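Local coordinates for protein probable acetyltransferase (Agrobacterium tumefaciens, PDB 2GE3) that binds acetyl coenzyme A and probably transfers its acetyl group to an amine, as other GNAT-family enzymes do, at residues A[145-150]-A[160-165]; A[9-14]-A[60-65]. All blocks are in the same frame, centred on the assembly; numbering follows the deposited sequence.

Both contacts are antiparallel strand pairs at the two margins of one mixed sheet, which runs in the order 9-12, 60-65, 68-77, 86-93, 121-127, 158-167, 143-153. Contact 2 comes first along the chain and joins the N-terminal edge strand to strand 60-65, with helices 18-29 and 43-55 in the connection. Contact 1 follows near the C-terminus as a hairpin. Their centres lie 29 Å apart, and their nearest atoms about 17 Å. Acetyl coenzyme A is bound between these margins, about 6 Å from the Ser161 side chain. The contacts thus attach the chain's outermost strands; contact 1 also lies at the interface with the second subunit, whereas no other chain of the assembly touches contact 2.

Contact 1 of 2, residues A[145-150]-A[160-165]; sequences EGRARD and DSLNMA
Leu162 lays CD2 over one face of the Arg147 guanidinium, 3.8 Å from its CZ, and the same methyl also meets CB and CG of the arginine. With CG anti to the backbone N (chi1 169°) and a bend at chi3, Arg147 runs alongside the leucine and turns its edge to Asp160, whose OD2 makes a long salt bridge with NE at 3.8 Å. Arg149 NE reaches the same OD2 at 3.2 Å, on the syn side but tilted out of the carboxylate plane, with OD2 close to the plane of the guanidinium. The other oxygen, Asp160 OD1, accepts Asp150 N at 3.0 Å from above the carboxylate plane, which ties Asp160 to the backbone at the corner the chain turns at Arg149 and Asp150. On the other face, Ala148 CB packs beside Ser161, and Asn163 OD1 turns to Ser125 on strand 121-127. Asn163 O takes Glu145 N at 2.8 Å and, weakly, Gly146 N. The Glu145 carboxylate, resting on Ala165 CB, is salt-bridged to Arg121 and to Arg149 of the second subunit. Two successive residues facing one make a classic beta bulge, here in the C-terminal hairpin of a GNAT fold at the subunit interface.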
ATOM      1  N   GLU A 145     -12.926   7.200   1.973  1.00 26.37           N
ATOM      2  CA  GLU A 145     -12.170   7.067   3.213  1.00 27.85           C
ATOM      3  C   GLU A 145     -11.140   8.134   3.377  1.00 28.19           C
ATOM      4  O   GLU A 145     -10.589   8.186   4.441  1.00 30.43           O
ATOM      5  CB  GLU A 145     -11.440   5.728   3.329  1.00 25.94           C
ATOM      6  CG  GLU A 145     -12.425   4.608   3.630  1.00 28.95           C
ATOM      7  CD  GLU A 145     -11.713   3.366   4.170  1.00 29.29           C
ATOM      8  OE1 GLU A 145     -12.300   2.680   5.038  1.00 24.23           O
ATOM      9  OE2 GLU A 145     -10.552   3.093   3.704  1.00 29.42           O
ATOM     10  N   GLY A 146     -10.900   8.936   2.334  1.00 26.37           N
ATOM     11  CA  GLY A 146     -10.083  10.094   2.399  1.00 24.71           C
ATOM     12  C   GLY A 146      -9.352  10.415   1.118  1.00 25.58           C
ATOM     13  O   GLY A 146      -9.418   9.651   0.183  1.00 24.66           O
ATOM     14  N   ARG A 147      -8.608  11.540   1.092  1.00 26.31           N
ATOM     15  CA  ARG A 147      -8.095  12.117  -0.157  1.00 26.64           C
ATOM     16  C   ARG A 147      -6.595  12.220   0.078  1.00 27.05           C
ATOM     17  O   ARG A 147      -6.160  12.738   1.082  1.00 27.49           O
ATOM     18  CB  ARG A 147      -8.748  13.470  -0.314  1.00 27.40           C
ATOM     19  CG  ARG A 147      -8.211  14.346  -1.348  1.00 30.74           C
ATOM     20  CD  ARG A 147      -9.145  15.519  -1.465  1.00 37.23           C
ATOM     21  NE  ARG A 147      -9.491  15.838  -2.848  1.00 43.66           N
ATOM     22  CZ  ARG A 147     -10.732  15.698  -3.341  1.00 46.06           C
ATOM     23  NH1 ARG A 147     -11.741  15.305  -2.568  1.00 45.36           N
ATOM     24  NH2 ARG A 147     -10.976  15.956  -4.601  1.00 47.80           N
ATOM     25  N   ALA A 148      -5.797  11.654  -0.808  1.00 26.59           N
ATOM     26  CA  ALA A 148      -4.353  11.789  -0.696  1.00 25.28           C
ATOM     27  C   ALA A 148      -3.818  12.917  -1.606  1.00 24.09           C
ATOM     28  O   ALA A 148      -3.851  12.747  -2.761  1.00 22.85           O
ATOM     29  CB  ALA A 148      -3.710  10.408  -1.033  1.00 24.43           C
ATOM     30  N   ARG A 149      -3.271  14.023  -1.073  1.00 23.83           N
ATOM     31  CA  ARG A 149      -2.913  15.172  -1.895  1.00 26.44           C
ATOM     32  C   ARG A 149      -1.605  14.929  -2.639  1.00 25.08           C
ATOM     33  O   ARG A 149      -0.633  14.575  -2.016  1.00 22.60           O
ATOM     34  CB  ARG A 149      -2.741  16.475  -1.053  1.00 26.92           C
ATOM     35  CG  ARG A 149      -3.835  16.655   0.035  1.00 35.36           C
ATOM     36  CD  ARG A 149      -5.205  17.232  -0.527  1.00 42.79           C
ATOM     37  NE  ARG A 149      -5.077  18.249  -1.607  1.00 49.60           N
ATOM     38  CZ  ARG A 149      -4.800  19.566  -1.458  1.00 56.43           C
ATOM     39  NH1 ARG A 149      -4.633  20.155  -0.267  1.00 55.61           N
ATOM     40  NH2 ARG A 149      -4.728  20.339  -2.539  1.00 58.99           N
ATOM     41  N   ASP A 150      -1.577  15.225  -3.934  1.00 23.73           N
ATOM     42  CA  ASP A 150      -0.350  15.016  -4.714  1.00 24.75           C
ATOM     43  C   ASP A 150       0.217  13.570  -4.628  1.00 23.38           C
ATOM     44  O   ASP A 150       1.393  13.387  -4.625  1.00 23.72           O
ATOM     45  CB  ASP A 150       0.767  15.979  -4.284  1.00 21.99           C
ATOM     46  CG  ASP A 150       0.453  17.455  -4.569  1.00 25.69           C
ATOM     47  OD1 ASP A 150      -0.612  17.700  -5.241  1.00 24.57           O
ATOM     48  OD2 ASP A 150       1.304  18.356  -4.108  1.00 24.61           O
ATOM     49  N   ASP A 160      -4.234  14.241  -7.092  1.00 26.41           N
ATOM     50  CA  ASP A 160      -4.799  13.627  -5.900  1.00 26.04           C
ATOM     51  C   ASP A 160      -5.350  12.238  -6.143  1.00 25.97           C
ATOM     52  O   ASP A 160      -5.834  11.858  -7.228  1.00 24.13           O
ATOM     53  CB  ASP A 160      -5.900  14.539  -5.361  1.00 27.17           C
ATOM     54  CG  ASP A 160      -5.336  15.883  -4.836  1.00 27.06           C
ATOM     55  OD1 ASP A 160      -4.153  16.177  -5.047  1.00 27.23           O
ATOM     56  OD2 ASP A 160      -6.070  16.657  -4.212  1.00 32.50           O
ATOM     57  N   SER A 161      -5.287  11.465  -5.099  1.00 25.84           N
ATOM     58  CA  SER A 161      -5.857  10.123  -5.169  1.00 27.48           C
ATOM     59  C   SER A 161      -6.933  10.050  -4.061  1.00 25.37           C
ATOM     60  O   SER A 161      -6.789  10.655  -3.027  1.00 25.46           O
ATOM     61  CB  SER A 161      -4.756   9.079  -4.900  1.00 26.97           C
ATOM     62  OG  SER A 161      -5.112   7.906  -5.572  1.00 36.76           O
ATOM     63  N   LEU A 162      -8.008   9.337  -4.301  1.00 25.00           N
ATOM     64  CA  LEU A 162      -9.050   9.105  -3.295  1.00 23.60           C
ATOM     65  C   LEU A 162      -8.980   7.703  -2.877  1.00 23.24           C
ATOM     66  O   LEU A 162      -8.932   6.777  -3.720  1.00 22.61           O
ATOM     67  CB  LEU A 162     -10.455   9.329  -3.870  1.00 21.86           C
ATOM     68  CG  LEU A 162     -10.700  10.721  -4.497  1.00 19.39           C
ATOM     69  CD1 LEU A 162     -12.150  10.915  -4.979  1.00 19.17           C
ATOM     70  CD2 LEU A 162     -10.254  11.912  -3.602  1.00 19.97           C
ATOM     71  N   ASN A 163      -9.032   7.518  -1.577  1.00 22.93           N
ATOM     72  CA  ASN A 163      -9.095   6.139  -1.025  1.00 23.73           C
ATOM     73  C   ASN A 163     -10.488   5.776  -0.716  1.00 23.04           C
ATOM     74  O   ASN A 163     -11.191   6.565  -0.138  1.00 23.37           O
ATOM     75  CB  ASN A 163      -8.302   6.041   0.286  1.00 25.48           C
ATOM     76  CG  ASN A 163      -6.849   6.217   0.029  1.00 29.56           C
ATOM     77  OD1 ASN A 163      -6.347   5.495  -0.768  1.00 33.30           O
ATOM     78  ND2 ASN A 163      -6.206   7.254   0.592  1.00 33.45           N
HETATM   79  N   MSE A 164     -10.867   4.564  -1.034  1.00 22.81           N
HETATM   80  CA  MSE A 164     -12.253   4.156  -0.862  1.00 25.93           C
HETATM   81  C   MSE A 164     -12.169   2.716  -0.394  1.00 24.80           C
HETATM   82  O   MSE A 164     -11.177   2.064  -0.651  1.00 25.20           O
HETATM   83  CB  MSE A 164     -13.010   4.263  -2.181  1.00 23.76           C
HETATM   84  CG  MSE A 164     -12.969   5.755  -2.811  1.00 24.63           C
HETATM   85 SE   MSE A 164     -14.193   5.644  -4.372  1.00 39.00          SE
HETATM   86  CE  MSE A 164     -15.962   5.618  -3.332  1.00 21.18           C
ATOM     87  N   ALA A 165     -13.205   2.240   0.278  1.00 23.89           N
ATOM     88  CA  ALA A 165     -13.253   0.878   0.753  1.00 25.73           C
ATOM     89  C   ALA A 165     -14.700   0.353   0.925  1.00 24.45           C
ATOM     90  O   ALA A 165     -15.670   1.130   1.137  1.00 23.98           O
ATOM     91  CB  ALA A 165     -12.453   0.729   2.037  1.00 24.61           C
TER

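Contact 2 of 2, residues A[9-14]-A[60-65]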
ATOM      1  N   THR A   9     -19.003 -12.201 -21.852  1.00 41.36           N
ATOM      2  CA  THR A   9     -19.060 -13.139 -20.721  1.00 40.09           C
ATOM      3  C   THR A   9     -17.971 -12.877 -19.734  1.00 37.93           C
ATOM      4  O   THR A   9     -16.826 -12.563 -20.115  1.00 36.02           O
ATOM      5  CB  THR A   9     -18.959 -14.553 -21.210  1.00 40.42           C
ATOM      6  OG1 THR A   9     -19.984 -14.690 -22.190  1.00 45.40           O
ATOM      7  CG2 THR A   9     -19.281 -15.543 -20.092  1.00 39.75           C
ATOM      8  N   ILE A  10     -18.355 -12.957 -18.454  1.00 37.32           N
ATOM      9  CA  ILE A  10     -17.437 -12.758 -17.321  1.00 35.83           C
ATOM     10  C   ILE A  10     -17.153 -14.126 -16.696  1.00 35.20           C
ATOM     11  O   ILE A  10     -18.045 -14.857 -16.407  1.00 33.58           O
ATOM     12  CB  ILE A  10     -18.076 -11.792 -16.311  1.00 36.19           C
ATOM     13  CG1 ILE A  10     -18.144 -10.388 -16.923  1.00 38.19           C
ATOM     14  CG2 ILE A  10     -17.329 -11.848 -14.952  1.00 36.05           C
ATOM     15  CD1 ILE A  10     -19.115  -9.541 -16.326  1.00 38.97           C
ATOM     16  N   LYS A  11     -15.902 -14.474 -16.483  1.00 35.14           N
ATOM     17  CA  LYS A  11     -15.578 -15.772 -15.910  1.00 35.82           C
ATOM     18  C   LYS A  11     -14.282 -15.619 -15.119  1.00 35.17           C
ATOM     19  O   LYS A  11     -13.540 -14.655 -15.362  1.00 33.26           O
ATOM     20  CB  LYS A  11     -15.385 -16.795 -17.028  1.00 35.10           C
ATOM     21  CG  LYS A  11     -14.406 -16.276 -18.061  1.00 37.64           C
ATOM     22  CD  LYS A  11     -14.453 -17.066 -19.343  1.00 43.84           C
ATOM     23  CE  LYS A  11     -15.869 -17.153 -19.928  1.00 43.49           C
ATOM     24  NZ  LYS A  11     -15.803 -17.118 -21.429  1.00 48.99           N
ATOM     25  N   PRO A  12     -14.014 -16.562 -14.173  1.00 34.65           N
ATOM     26  CA  PRO A  12     -12.702 -16.569 -13.484  1.00 34.31           C
ATOM     27  C   PRO A  12     -11.599 -16.698 -14.503  1.00 34.11           C
ATOM     28  O   PRO A  12     -11.794 -17.246 -15.570  1.00 35.56           O
ATOM     29  CB  PRO A  12     -12.788 -17.766 -12.480  1.00 34.73           C
ATOM     30  CG  PRO A  12     -14.295 -17.946 -12.291  1.00 34.03           C
ATOM     31  CD  PRO A  12     -14.906 -17.627 -13.689  1.00 33.52           C
ATOM     32  N   ILE A  13     -10.477 -16.067 -14.259  1.00 34.38           N
ATOM     33  CA  ILE A  13      -9.394 -16.148 -15.208  1.00 35.14           C
ATOM     34  C   ILE A  13      -8.784 -17.590 -15.190  1.00 36.89           C
ATOM     35  O   ILE A  13      -8.679 -18.261 -14.114  1.00 35.56           O
ATOM     36  CB  ILE A  13      -8.327 -15.064 -14.939  1.00 34.85           C
ATOM     37  CG1 ILE A  13      -7.433 -14.874 -16.188  1.00 34.34           C
ATOM     38  CG2 ILE A  13      -7.524 -15.433 -13.674  1.00 29.39           C
ATOM     39  CD1 ILE A  13      -6.545 -13.511 -16.210  1.00 33.33           C
ATOM     40  N   ARG A  14      -8.411 -18.069 -16.386  1.00 37.77           N
ATOM     41  CA  ARG A  14      -7.683 -19.324 -16.507  1.00 38.98           C
ATOM     42  C   ARG A  14      -6.324 -19.081 -17.183  1.00 40.12           C
ATOM     43  O   ARG A  14      -6.100 -18.017 -17.816  1.00 40.04           O
ATOM     44  CB  ARG A  14      -8.533 -20.305 -17.289  1.00 39.09           C
ATOM     45  CG  ARG A  14      -9.873 -20.674 -16.587  1.00 39.94           C
ATOM     46  CD  ARG A  14     -10.633 -21.870 -17.277  1.00 41.38           C
ATOM     47  NE  ARG A  14     -10.750 -21.688 -18.720  1.00 46.60           N
ATOM     48  CZ  ARG A  14     -11.786 -21.145 -19.376  1.00 49.28           C
ATOM     49  NH1 ARG A  14     -12.877 -20.727 -18.739  1.00 51.91           N
ATOM     50  NH2 ARG A  14     -11.741 -21.051 -20.701  1.00 46.76           N
ATOM     51  N   GLN A  60     -10.258 -13.170  -9.448  1.00 33.67           N
ATOM     52  CA  GLN A  60      -9.733 -12.551 -10.599  1.00 34.34           C
ATOM     53  C   GLN A  60     -10.596 -12.939 -11.785  1.00 33.08           C
ATOM     54  O   GLN A  60     -10.673 -14.096 -12.149  1.00 31.66           O
ATOM     55  CB  GLN A  60      -8.271 -12.917 -10.826  1.00 34.80           C
ATOM     56  CG  GLN A  60      -7.649 -12.248 -12.072  1.00 36.51           C
ATOM     57  CD  GLN A  60      -6.106 -12.477 -12.087  1.00 39.99           C
ATOM     58  OE1 GLN A  60      -5.604 -13.584 -11.712  1.00 45.14           O
ATOM     59  NE2 GLN A  60      -5.358 -11.409 -12.428  1.00 40.82           N
ATOM     60  N   PHE A  61     -11.265 -11.952 -12.368  1.00 32.59           N
ATOM     61  CA  PHE A  61     -12.272 -12.221 -13.387  1.00 32.32           C
ATOM     62  C   PHE A  61     -11.925 -11.499 -14.666  1.00 33.67           C
ATOM     63  O   PHE A  61     -11.370 -10.393 -14.636  1.00 32.97           O
ATOM     64  CB  PHE A  61     -13.656 -11.762 -12.856  1.00 32.22           C
ATOM     65  CG  PHE A  61     -14.221 -12.685 -11.815  1.00 31.03           C
ATOM     66  CD1 PHE A  61     -13.754 -12.663 -10.489  1.00 27.91           C
ATOM     67  CD2 PHE A  61     -15.143 -13.651 -12.184  1.00 30.19           C
ATOM     68  CE1 PHE A  61     -14.227 -13.644  -9.541  1.00 29.42           C
ATOM     69  CE2 PHE A  61     -15.612 -14.577 -11.266  1.00 28.29           C
ATOM     70  CZ  PHE A  61     -15.149 -14.577  -9.952  1.00 26.50           C
ATOM     71  N   VAL A  62     -12.287 -12.113 -15.807  1.00 34.63           N
ATOM     72  CA  VAL A  62     -12.031 -11.480 -17.117  1.00 33.01           C
ATOM     73  C   VAL A  62     -13.332 -11.294 -17.844  1.00 32.93           C
ATOM     74  O   VAL A  62     -14.244 -12.081 -17.641  1.00 31.37           O
ATOM     75  CB  VAL A  62     -10.967 -12.197 -17.938  1.00 32.70           C
ATOM     76  CG1 VAL A  62      -9.637 -11.862 -17.315  1.00 32.52           C
ATOM     77  CG2 VAL A  62     -11.297 -13.757 -18.077  1.00 28.45           C
ATOM     78  N   ALA A  63     -13.440 -10.212 -18.616  1.00 31.60           N
ATOM     79  CA  ALA A  63     -14.569 -10.139 -19.523  1.00 30.72           C
ATOM     80  C   ALA A  63     -14.075 -10.498 -20.895  1.00 31.44           C
ATOM     81  O   ALA A  63     -13.133  -9.906 -21.402  1.00 32.01           O
ATOM     82  CB  ALA A  63     -15.214  -8.786 -19.497  1.00 29.27           C
ATOM     83  N   ILE A  64     -14.793 -11.424 -21.516  1.00 33.45           N
ATOM     84  CA  ILE A  64     -14.403 -12.030 -22.757  1.00 34.95           C
ATOM     85  C   ILE A  64     -15.391 -11.665 -23.897  1.00 36.59           C
ATOM     86  O   ILE A  64     -16.647 -11.866 -23.760  1.00 35.09           O
ATOM     87  CB  ILE A  64     -14.287 -13.587 -22.595  1.00 35.68           C
ATOM     88  CG1 ILE A  64     -12.874 -13.887 -22.142  1.00 35.55           C
ATOM     89  CG2 ILE A  64     -14.404 -14.312 -23.963  1.00 35.96           C
ATOM     90  CD1 ILE A  64     -12.863 -14.166 -20.914  1.00 37.62           C
ATOM     91  N   ALA A  65     -14.845 -11.104 -24.969  1.00 35.26           N
ATOM     92  CA  ALA A  65     -15.671 -10.830 -26.149  1.00 37.01           C
ATOM     93  C   ALA A  65     -14.947 -11.310 -27.424  1.00 37.76           C
ATOM     94  O   ALA A  65     -13.796 -10.924 -27.719  1.00 36.52           O
ATOM     95  CB  ALA A  65     -16.070  -9.307 -26.266  1.00 34.74           C
TER
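Ile13 starts across from Gln60, its CB 3.8 Å from Gln60 O, the carbonyl oxygen that accepts the hydrogen bond of Ile13 N. From CB the side chain divides: CG2 lies against the Gln60 amide, 3.3 Å from OE1, while CG1, set anti to the backbone N (chi1 -162°), carries CD1 to Val62 CG1 at 3.7 Å. Gln60 itself is extended, and its NE2 has a weak hydrogen bond to Asp74. Earlier in the chain, on strand 9-12, Lys11 folds back over its partners: CG touches Val62 CG2, CD meets Ile64 CD1 at 3.7 Å, and the bends at chi3 and chi4 leave NZ beside Ile64 CB and CG2. The Phe61 ring receives Pro12 CA over one face, and Phe61 CE2 touches Pro12 CG at 3.8 Å. Ile10 CG2 approaches the same ring obliquely, 4.0 Å from Phe61 CD2. Paired backbone bonds join Thr9 with Ile64 and Lys11 with Val62, one of them Val62 N to Lys11 O at 2.9 Å. Ile10 and Phe61 pack on helix 102-117, whereas Ile13 and Gln60 meet helix 43-55. Strand 60-65 lies between edge strand 9-12 and strand 68-77, to which Phe61 and Ala63 bond through their backbones.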